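Local coordinates for protein geranyltranstransferase (Agrobacterium tumefaciens, PDB 2H8O) that probably catalyses the condensation of geranyl diphosphate with isopentenyl diphosphate to give farnesyl diphosphate, a precursor of longer isoprenoids, at residues Leu53-Glu61 / Leu74-Leu82; Gly84-Ile94 / Leu108-Cys119. All coordinates share one frame; numbering follows the deposited sequence. Where two conformers were deposited one is given.

Contact 1 lies about 18 Å from the centre of the chain and contact 2 about 6 Å, measured between centres. Contact 1 sets the end of helix 34-57 and the turn after it against helix 71-82. Contact 2 pairs helix 88-99, with the glycine-rich turn before it, with helix 104-125. Both are largely buried, but contact 1 is an apolar patch fringed by one arginine, whereas contact 2 combines apolar helix packing with a buried salt bridge, a stacked arginine and two bridging waters. They adjoin: Leu54 packs on Ala112 and Cys116, and Arg87 NH2 is probably hydrogen-bonded to Val81 O.

Contact 1 of 2, residues Leu53-Glu61 / Leu74-Leu82; sequences LLGHLLSGE and LEAMRHGVL
Leu58, the first residue past helix 34-57, faces helix 71-82 with its CA 6.8 Å from the CA of Arg78. With CG beside the backbone N (chi1 -64°), both methyls reach side chains on the near face of helix 71-82: CD2 meets Met77 CE at 3.9 Å and CD1 meets Val81 CG2 at the same distance. One turn earlier, Leu54 CD1 extends the patch onto Val81 CG1, 3.8 Å away. On the outer side Arg78, extended from CG to NE, runs past Leu58 in the opposite direction and reaches its carbonyl. Arg78 NH1 donates to Leu58 O at 2.8 Å in the carbonyl plane, but the bond is bent and the oxygen stands a little out of the guanidinium plane; Arg78 NE adds a weak bond. A water accepts weakly from this NE and donates to Gly55 O. Leu74 CG lies over one face of the guanidinium, toward its rim, while Leu74 CD2 touches Gly60 CA at 3.5 Å. Arg69 bonds to Leu57 O and Ser59 O and Arg63 to His56 O and Glu61 O, so further arginines hold this turn; Met77 also packs on Ile191 of the second subunit. The arrangement joins successive helices at the periphery of the all-helical isoprenoid synthase fold.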
loop_
_atom_site.group_PDB
_atom_site.type_symbol
_atom_site.label_atom_id
_atom_site.label_comp_id
_atom_site.label_asym_id
_atom_site.label_seq_id
_atom_site.Cartn_x
_atom_site.Cartn_y
_atom_site.Cartn_z
ATOM N N LEU A 53 -1.839 19.702 -6.168
ATOM C CA LEU A 53 -2.810 18.660 -5.801
ATOM C C LEU A 53 -2.316 17.877 -4.581
ATOM O O LEU A 53 -3.078 17.618 -3.647
ATOM C CB LEU A 53 -3.091 17.742 -6.975
ATOM C CG LEU A 53 -4.078 16.608 -6.683
ATOM C CD1 LEU A 53 -5.459 17.107 -6.259
ATOM C CD2 LEU A 53 -4.229 15.737 -7.914
ATOM N N LEU A 54 -1.035 17.517 -4.570
ATOM C CA LEU A 54 -0.444 16.848 -3.391
ATOM C C LEU A 54 -0.661 17.640 -2.091
ATOM O O LEU A 54 -1.013 17.074 -1.059
ATOM C CB LEU A 54 1.036 16.593 -3.628
ATOM C CG LEU A 54 1.313 15.447 -4.599
ATOM C CD1 LEU A 54 2.764 15.514 -5.084
ATOM C CD2 LEU A 54 0.990 14.081 -3.955
ATOM N N GLY A 55 -0.487 18.955 -2.144
ATOM C CA GLY A 55 -0.688 19.768 -0.951
ATOM C C GLY A 55 -2.116 19.669 -0.463
ATOM O O GLY A 55 -2.385 19.637 0.744
ATOM N N HIS A 56 -3.033 19.660 -1.418
ATOM C CA HIS A 56 -4.443 19.505 -1.140
ATOM C C HIS A 56 -4.725 18.120 -0.538
ATOM O O HIS A 56 -5.389 18.006 0.494
ATOM C CB HIS A 56 -5.230 19.719 -2.428
ATOM C CG HIS A 56 -6.700 19.556 -2.266
ATOM N ND1 HIS A 56 -7.462 20.442 -1.539
ATOM C CD2 HIS A 56 -7.552 18.617 -2.738
ATOM C CE1 HIS A 56 -8.725 20.056 -1.566
ATOM N NE2 HIS A 56 -8.809 18.958 -2.294
ATOM N N LEU A 57 -4.165 17.079 -1.151
ATOM C CA LEU A 57 -4.398 15.701 -0.680
ATOM C C LEU A 57 -3.769 15.420 0.687
ATOM O O LEU A 57 -4.183 14.474 1.374
ATOM C CB LEU A 57 -3.884 14.696 -1.712
ATOM C CG LEU A 57 -4.592 14.673 -3.067
ATOM C CD1 LEU A 57 -3.793 13.906 -4.108
ATOM C CD2 LEU A 57 -5.972 14.048 -2.912
ATOM N N LEU A 58 -2.765 16.223 1.059
ATOM C CA LEU A 58 -2.082 16.101 2.356
ATOM C C LEU A 58 -2.554 17.167 3.355
ATOM O O LEU A 58 -1.921 17.392 4.374
ATOM C CB LEU A 58 -0.557 16.131 2.164
ATOM C CG LEU A 58 -0.002 14.948 1.356
ATOM C CD1 LEU A 58 1.477 15.175 1.029
ATOM C CD2 LEU A 58 -0.185 13.640 2.135
ATOM N N SER A 59 -3.710 17.771 3.108
ATOM C CA SER A 59 -4.230 18.742 4.063
ATOM C C SER A 59 -4.653 18.039 5.352
ATOM O O SER A 59 -4.807 16.816 5.390
ATOM C CB SER A 59 -5.387 19.536 3.467
ATOM O OG SER A 59 -6.514 18.707 3.318
ATOM N N GLY A 60 -4.839 18.829 6.401
ATOM C CA GLY A 60 -5.067 18.289 7.722
ATOM C C GLY A 60 -6.477 17.821 8.012
ATOM O O GLY A 60 -6.719 17.191 9.035
ATOM N N GLU A 61 -7.421 18.151 7.146
ATOM C CA GLU A 61 -8.842 17.803 7.314
ATOM C C GLU A 61 -9.046 16.317 7.085
ATOM O O GLU A 61 -8.581 15.797 6.062
ATOM C CB GLU A 61 -9.707 18.585 6.303
ATOM C CG GLU A 61 -8.946 19.001 5.025
ATOM C CD GLU A 61 -9.820 19.292 3.822
ATOM O OE1 GLU A 61 -11.011 19.638 3.996
ATOM O OE2 GLU A 61 -9.292 19.188 2.687
ATOM N N LEU A 74 1.435 13.545 9.564
ATOM C CA LEU A 74 1.117 14.272 8.340
ATOM C C LEU A 74 2.261 15.204 7.929
ATOM O O LEU A 74 2.621 15.269 6.779
ATOM C CB LEU A 74 -0.216 15.012 8.521
ATOM C CG LEU A 74 -0.913 15.608 7.314
ATOM C CD1 LEU A 74 -1.152 14.550 6.268
ATOM C CD2 LEU A 74 -2.229 16.289 7.737
ATOM N N GLU A 75 2.866 15.909 8.881
ATOM C CA GLU A 75 4.044 16.742 8.575
ATOM C C GLU A 75 5.200 15.910 7.991
ATOM O O GLU A 75 5.894 16.358 7.085
ATOM C CB GLU A 75 4.496 17.484 9.840
ATOM C CG GLU A 75 3.573 18.618 10.241
ATOM C CD GLU A 75 3.977 19.284 11.543
ATOM O OE1 GLU A 75 5.043 18.938 12.109
ATOM O OE2 GLU A 75 3.215 20.173 12.023
ATOM N N ALA A 76 5.402 14.711 8.530
ATOM C CA ALA A 76 6.456 13.812 8.057
ATOM C C ALA A 76 6.194 13.370 6.623
ATOM O O ALA A 76 7.122 13.311 5.799
ATOM C CB ALA A 76 6.599 12.599 8.999
ATOM N N MET A 77 4.925 13.055 6.328
ATOM C CA MET A 77 4.504 12.715 4.967
ATOM C C MET A 77 4.786 13.886 4.022
ATOM O O MET A 77 5.333 13.689 2.947
ATOM C CB MET A 77 3.018 12.323 4.902
ATOM C CG MET A 77 2.637 11.070 5.720
ATOM S SD MET A 77 0.815 10.803 5.949
ATOM C CE MET A 77 0.344 10.392 4.242
ATOM N N ARG A 78 4.378 15.097 4.401
ATOM C CA ARG A 78 4.647 16.273 3.586
ATOM C C ARG A 78 6.143 16.477 3.353
ATOM O O ARG A 78 6.566 16.836 2.238
ATOM C CB ARG A 78 4.063 17.515 4.228
ATOM C CG ARG A 78 2.549 17.585 4.280
ATOM C CD ARG A 78 2.118 18.792 5.093
ATOM N NE ARG A 78 0.671 18.819 5.281
ATOM C CZ ARG A 78 0.048 19.246 6.373
ATOM N NH1 ARG A 78 -1.278 19.227 6.418
ATOM N NH2 ARG A 78 0.733 19.718 7.423
ATOM N N HIS A 79 6.944 16.245 4.392
ATOM C CA HIS A 79 8.393 16.381 4.277
ATOM C C HIS A 79 8.926 15.376 3.255
ATOM O O HIS A 79 9.772 15.703 2.422
ATOM C CB HIS A 79 9.090 16.199 5.628
ATOM C CG HIS A 79 10.536 16.598 5.601
ATOM N ND1 HIS A 79 10.939 17.915 5.566
ATOM C CD2 HIS A 79 11.668 15.855 5.549
ATOM C CE1 HIS A 79 12.260 17.966 5.524
ATOM N NE2 HIS A 79 12.727 16.729 5.523
ATOM N N GLY A 80 8.415 14.152 3.310
ATOM C CA GLY A 80 8.823 13.113 2.377
ATOM C C GLY A 80 8.507 13.487 0.942
ATOM O O GLY A 80 9.301 13.260 0.028
ATOM N N VAL A 81 7.339 14.087 0.741
ATOM C CA VAL A 81 6.928 14.550 -0.589
ATOM C C VAL A 81 7.748 15.775 -1.037
ATOM O O VAL A 81 8.175 15.850 -2.186
ATOM C CB VAL A 81 5.419 14.809 -0.648
ATOM C CG1 VAL A 81 5.006 15.434 -1.965
ATOM C CG2 VAL A 81 4.647 13.502 -0.458
ATOM N N LEU A 82 8.002 16.703 -0.133
ATOM C CA LEU A 82 8.836 17.874 -0.431
ATOM C C LEU A 82 10.197 17.487 -1.002
ATOM O O LEU A 82 10.681 18.124 -1.944
ATOM C CB LEU A 82 9.049 18.704 0.843
ATOM C CG LEU A 82 9.768 20.025 0.597
ATOM C CD1 LEU A 82 8.860 20.956 -0.169
ATOM C CD2 LEU A 82 10.171 20.609 1.940
HETATM O O HOH W 1 -0.824 20.015 2.840
#

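Contact 2 of 2, residues Gly84-Ile94 / Leu108-Cys119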
loop_
_atom_site.group_PDB
_atom_site.type_symbol
_atom_site.label_atom_id
_atom_site.label_comp_id
_atom_site.label_asym_id
_atom_site.label_seq_id
_atom_site.Cartn_x
_atom_site.Cartn_y
_atom_site.Cartn_z
ATOM N N GLY A 84 11.052 14.798 -2.710
ATOM C CA GLY A 84 10.915 13.750 -3.715
ATOM C C GLY A 84 11.555 13.949 -5.066
ATOM O O GLY A 84 11.683 12.977 -5.842
ATOM N N GLY A 85 11.957 15.187 -5.360
ATOM C CA GLY A 85 12.661 15.490 -6.606
ATOM C C GLY A 85 11.842 16.225 -7.647
ATOM O O GLY A 85 10.917 16.959 -7.325
ATOM N N LYS A 86 12.194 15.992 -8.912
ATOM C CA LYS A 86 11.733 16.819 -10.015
ATOM C C LYS A 86 10.398 16.379 -10.658
ATOM O O LYS A 86 9.946 17.005 -11.623
ATOM C CB LYS A 86 12.830 16.885 -11.089
ATOM C CG LYS A 86 14.143 17.519 -10.594
ATOM C CD LYS A 86 13.923 18.786 -9.782
ATOM C CE LYS A 86 15.175 19.660 -9.710
ATOM N NZ LYS A 86 15.339 20.501 -10.942
ATOM N N ARG A 87 9.762 15.341 -10.118
ATOM C CA ARG A 87 8.422 14.935 -10.514
ATOM C C ARG A 87 8.354 14.366 -11.945
ATOM O O ARG A 87 7.350 14.495 -12.627
ATOM C CB ARG A 87 7.405 16.073 -10.348
ATOM C CG ARG A 87 7.558 16.884 -9.081
ATOM C CD ARG A 87 7.465 16.069 -7.790
ATOM N NE ARG A 87 7.573 16.970 -6.655
ATOM C CZ ARG A 87 7.691 16.609 -5.379
ATOM N NH1 ARG A 87 7.739 15.334 -5.033
ATOM N NH2 ARG A 87 7.794 17.555 -4.450
ATOM N N LEU A 88 9.395 13.657 -12.352
ATOM C CA LEU A 88 9.381 12.978 -13.651
ATOM C C LEU A 88 8.242 11.975 -13.773
ATOM O O LEU A 88 7.644 11.825 -14.845
ATOM C CB LEU A 88 10.716 12.271 -13.892
ATOM C CG LEU A 88 10.803 11.490 -15.191
ATOM C CD1 LEU A 88 10.672 12.421 -16.385
ATOM C CD2 LEU A 88 12.096 10.679 -15.254
ATOM N N ARG A 89 7.961 11.226 -12.707
ATOM C CA ARG A 89 6.937 10.181 -12.817
ATOM C C ARG A 89 5.520 10.772 -13.089
ATOM O O ARG A 89 4.855 10.358 -14.046
ATOM C CB ARG A 89 6.999 9.230 -11.619
ATOM C CG ARG A 89 8.289 8.417 -11.685
ATOM C CD ARG A 89 8.652 7.731 -10.386
ATOM N NE ARG A 89 10.009 7.175 -10.434
ATOM C CZ ARG A 89 11.118 7.896 -10.315
ATOM N NH1 ARG A 89 11.069 9.222 -10.129
ATOM N NH2 ARG A 89 12.296 7.299 -10.373
ATOM N N PRO A 90 5.073 11.754 -12.279
ATOM C CA PRO A 90 3.842 12.448 -12.650
ATOM C C PRO A 90 3.865 13.090 -14.041
ATOM O O PRO A 90 2.854 13.081 -14.732
ATOM C CB PRO A 90 3.687 13.528 -11.577
ATOM C CG PRO A 90 4.691 13.305 -10.595
ATOM C CD PRO A 90 5.576 12.177 -10.959
ATOM N N PHE A 91 5.008 13.645 -14.438
ATOM C CA PHE A 91 5.145 14.227 -15.759
ATOM C C PHE A 91 4.762 13.198 -16.818
ATOM O O PHE A 91 3.998 13.484 -17.759
ATOM C CB PHE A 91 6.576 14.717 -15.991
ATOM C CG PHE A 91 6.870 15.046 -17.410
ATOM C CD1 PHE A 91 6.738 16.339 -17.889
ATOM C CD2 PHE A 91 7.272 14.052 -18.293
ATOM C CE1 PHE A 91 7.019 16.616 -19.230
ATOM C CE2 PHE A 91 7.539 14.347 -19.620
ATOM C CZ PHE A 91 7.418 15.608 -20.072
ATOM N N LEU A 92 5.300 11.985 -16.664
ATOM C CA LEU A 92 5.081 10.937 -17.653
ATOM C C LEU A 92 3.611 10.498 -17.695
ATOM O O LEU A 92 3.045 10.267 -18.781
ATOM C CB LEU A 92 6.015 9.744 -17.402
ATOM C CG LEU A 92 7.508 10.019 -17.661
ATOM C CD1 LEU A 92 8.375 8.912 -17.049
ATOM C CD2 LEU A 92 7.792 10.177 -19.152
ATOM N N VAL A 93 2.973 10.402 -16.533
ATOM C CA VAL A 93 1.541 10.091 -16.482
ATOM C C VAL A 93 0.710 11.169 -17.213
ATOM O O VAL A 93 -0.095 10.882 -18.133
ATOM C CB VAL A 93 1.040 9.921 -15.050
ATOM C CG1 VAL A 93 -0.475 9.672 -15.064
ATOM C CG2 VAL A 93 1.786 8.773 -14.338
ATOM N N ILE A 94 0.925 12.412 -16.813
ATOM C CA ILE A 94 0.210 13.549 -17.386
ATOM C C ILE A 94 0.389 13.585 -18.904
ATOM O O ILE A 94 -0.569 13.792 -19.657
ATOM C CB ILE A 94 0.714 14.865 -16.741
ATOM C CG1 ILE A 94 0.260 14.942 -15.267
ATOM C CG2 ILE A 94 0.211 16.091 -17.532
ATOM C CD1 ILE A 94 1.008 15.945 -14.436
ATOM N N LEU A 108 -3.747 13.921 -13.619
ATOM C CA LEU A 108 -3.166 14.626 -12.483
ATOM C C LEU A 108 -3.302 13.815 -11.183
ATOM O O LEU A 108 -2.349 13.713 -10.404
ATOM C CB LEU A 108 -3.813 15.999 -12.336
ATOM C CG LEU A 108 -3.170 16.932 -11.327
ATOM C CD1 LEU A 108 -1.769 17.333 -11.767
ATOM C CD2 LEU A 108 -4.051 18.156 -11.108
ATOM N N HIS A 109 -4.479 13.229 -10.958
ATOM C CA HIS A 109 -4.712 12.427 -9.746
ATOM C C HIS A 109 -3.828 11.196 -9.740
ATOM O O HIS A 109 -3.199 10.886 -8.727
ATOM C CB HIS A 109 -6.192 12.051 -9.633
ATOM C CG HIS A 109 -7.005 13.131 -9.009
ATOM N ND1 HIS A 109 -7.200 14.352 -9.617
ATOM C CD2 HIS A 109 -7.578 13.222 -7.791
ATOM C CE1 HIS A 109 -7.884 15.142 -8.807
ATOM N NE2 HIS A 109 -8.128 14.480 -7.693
ATOM N N VAL A 110 -3.777 10.484 -10.871
ATOM C CA VAL A 110 -2.918 9.276 -10.939
ATOM C C VAL A 110 -1.434 9.629 -10.814
ATOM O O VAL A 110 -0.691 8.924 -10.134
ATOM C CB VAL A 110 -3.208 8.461 -12.199
ATOM C CG1 VAL A 110 -2.257 7.281 -12.319
ATOM C CG2 VAL A 110 -4.661 8.011 -12.159
ATOM N N GLY A 111 -1.007 10.739 -11.422
ATOM C CA GLY A 111 0.365 11.221 -11.250
ATOM C C GLY A 111 0.675 11.506 -9.788
ATOM O O GLY A 111 1.740 11.145 -9.287
ATOM N N ALA A 112 -0.253 12.158 -9.088
ATOM C CA ALA A 112 -0.059 12.445 -7.661
ATOM C C ALA A 112 0.078 11.160 -6.845
ATOM O O ALA A 112 0.910 11.064 -5.963
ATOM C CB ALA A 112 -1.190 13.322 -7.104
ATOM N N ALA A 113 -0.783 10.191 -7.136
ATOM C CA ALA A 113 -0.718 8.886 -6.490
ATOM C C ALA A 113 0.634 8.252 -6.694
ATOM O O ALA A 113 1.268 7.769 -5.733
ATOM C CB ALA A 113 -1.777 7.969 -7.033
ATOM N N LEU A 114 1.083 8.245 -7.946
ATOM C CA LEU A 114 2.373 7.637 -8.274
ATOM C C LEU A 114 3.521 8.356 -7.567
ATOM O O LEU A 114 4.482 7.724 -7.087
ATOM C CB LEU A 114 2.581 7.632 -9.784
ATOM C CG LEU A 114 3.909 7.059 -10.293
ATOM C CD1 LEU A 114 4.119 5.602 -9.807
ATOM C CD2 LEU A 114 3.982 7.155 -11.815
ATOM N N GLU A 115 3.419 9.679 -7.474
ATOM C CA GLU A 115 4.422 10.441 -6.756
ATOM C C GLU A 115 4.449 10.114 -5.258
ATOM O O GLU A 115 5.536 10.040 -4.634
ATOM C CB GLU A 115 4.242 11.943 -7.009
ATOM C CG GLU A 115 5.425 12.803 -6.538
ATOM C CD GLU A 115 6.784 12.515 -7.193
ATOM O OE1 GLU A 115 6.870 11.798 -8.210
ATOM O OE2 GLU A 115 7.803 13.028 -6.697
ATOM N N CYS A 116 3.274 9.948 -4.648
ATOM C CA CYS A 116 3.224 9.550 -3.244
ATOM C C CYS A 116 3.973 8.236 -3.064
ATOM O O CYS A 116 4.732 8.067 -2.131
ATOM C CB CYS A 116 1.796 9.359 -2.750
ATOM S SG CYS A 116 0.955 10.898 -2.396
ATOM N N LEU A 117 3.747 7.291 -3.984
ATOM C CA LEU A 117 4.411 5.987 -3.880
ATOM C C LEU A 117 5.933 6.154 -4.078
ATOM O O LEU A 117 6.733 5.609 -3.310
ATOM C CB LEU A 117 3.772 4.996 -4.861
ATOM C CG LEU A 117 4.078 3.514 -4.557
ATOM C CD1 LEU A 117 2.941 2.578 -4.990
ATOM C CD2 LEU A 117 5.412 3.133 -5.132
ATOM N N HIS A 118 6.327 6.867 -5.127
ATOM C CA HIS A 118 7.747 7.150 -5.299
ATOM C C HIS A 118 8.367 7.728 -4.012
ATOM O O HIS A 118 9.417 7.291 -3.553
ATOM C CB HIS A 118 7.956 8.107 -6.491
ATOM C CG HIS A 118 9.347 8.639 -6.592
ATOM N ND1 HIS A 118 10.448 7.827 -6.805
ATOM C CD2 HIS A 118 9.816 9.908 -6.509
ATOM C CE1 HIS A 118 11.533 8.584 -6.847
ATOM N NE2 HIS A 118 11.177 9.848 -6.664
ATOM N N CYS A 119 7.716 8.719 -3.424
ATOM C CA CYS A 119 8.253 9.369 -2.249
ATOM C C CYS A 119 8.298 8.438 -1.039
ATOM O O CYS A 119 9.229 8.517 -0.243
ATOM C CB CYS A 119 7.496 10.644 -1.929
ATOM S SG CYS A 119 7.739 11.943 -3.182
HETATM O O HOH W 2 10.052 13.281 -8.087
HETATM O O HOH W 3 8.964 11.298 -9.875
#
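The guanidinium of Arg89 lies flat on the imidazole of His118, centres 3.8 Å apart and planes only 8° from parallel, with NH1 over the rim of the ring near CE1. The arginine chain is extended from CG to NE, and a turn about its last torsion, chi4, lays the guanidinium over the ring. The histidine has CG anti to the backbone N (chi1 170°), which carries its ring out to the turn before helix 88-99; there His118 NE2 donates, in the ring plane, to Gly84 O at 3.3 Å. The ring is thus held by its edge and covered on one face.

Beside it Glu115, also anti at chi1 but bent at chi2, brings a buried carboxylate between the two segments. Arg87 curls back at chi2 and meets it almost at right angles: Arg87 NH1 donates to the anti side of Glu115 OE2 at 2.8 Å, a nearly straight salt bridge. Arg87 NE pairs with Glu51 as well, so this arginine ties together two acidic side chains. One water links Glu115 OE2 to Gly84 O and Arg87 N; another joins Glu115 OE1 to Arg89 N and NH1. Pro90 CD lies against Glu115 OE1 at 3.1 Å.

Farther along, helices 88-94 and 108-119 run nearly antiparallel (155°), their axes 8.1 Å apart. Gly111 permits the close approach, its CA 3.9 Å from that of Pro90. Val93 straddles this glycine, CG1 reaching Val110 and CG2 meeting Leu114 CD2 at 3.7 Å.

Residues 84-90 spell GGKRLRP, a signature of the polyprenyl synthetases. In bacterial relatives, the lysine and second arginine of this motif, with a histidine on the facing helix, bind the diphosphate of isopentenyl diphosphate; the Arg89-His118 stack is consistent with such a site.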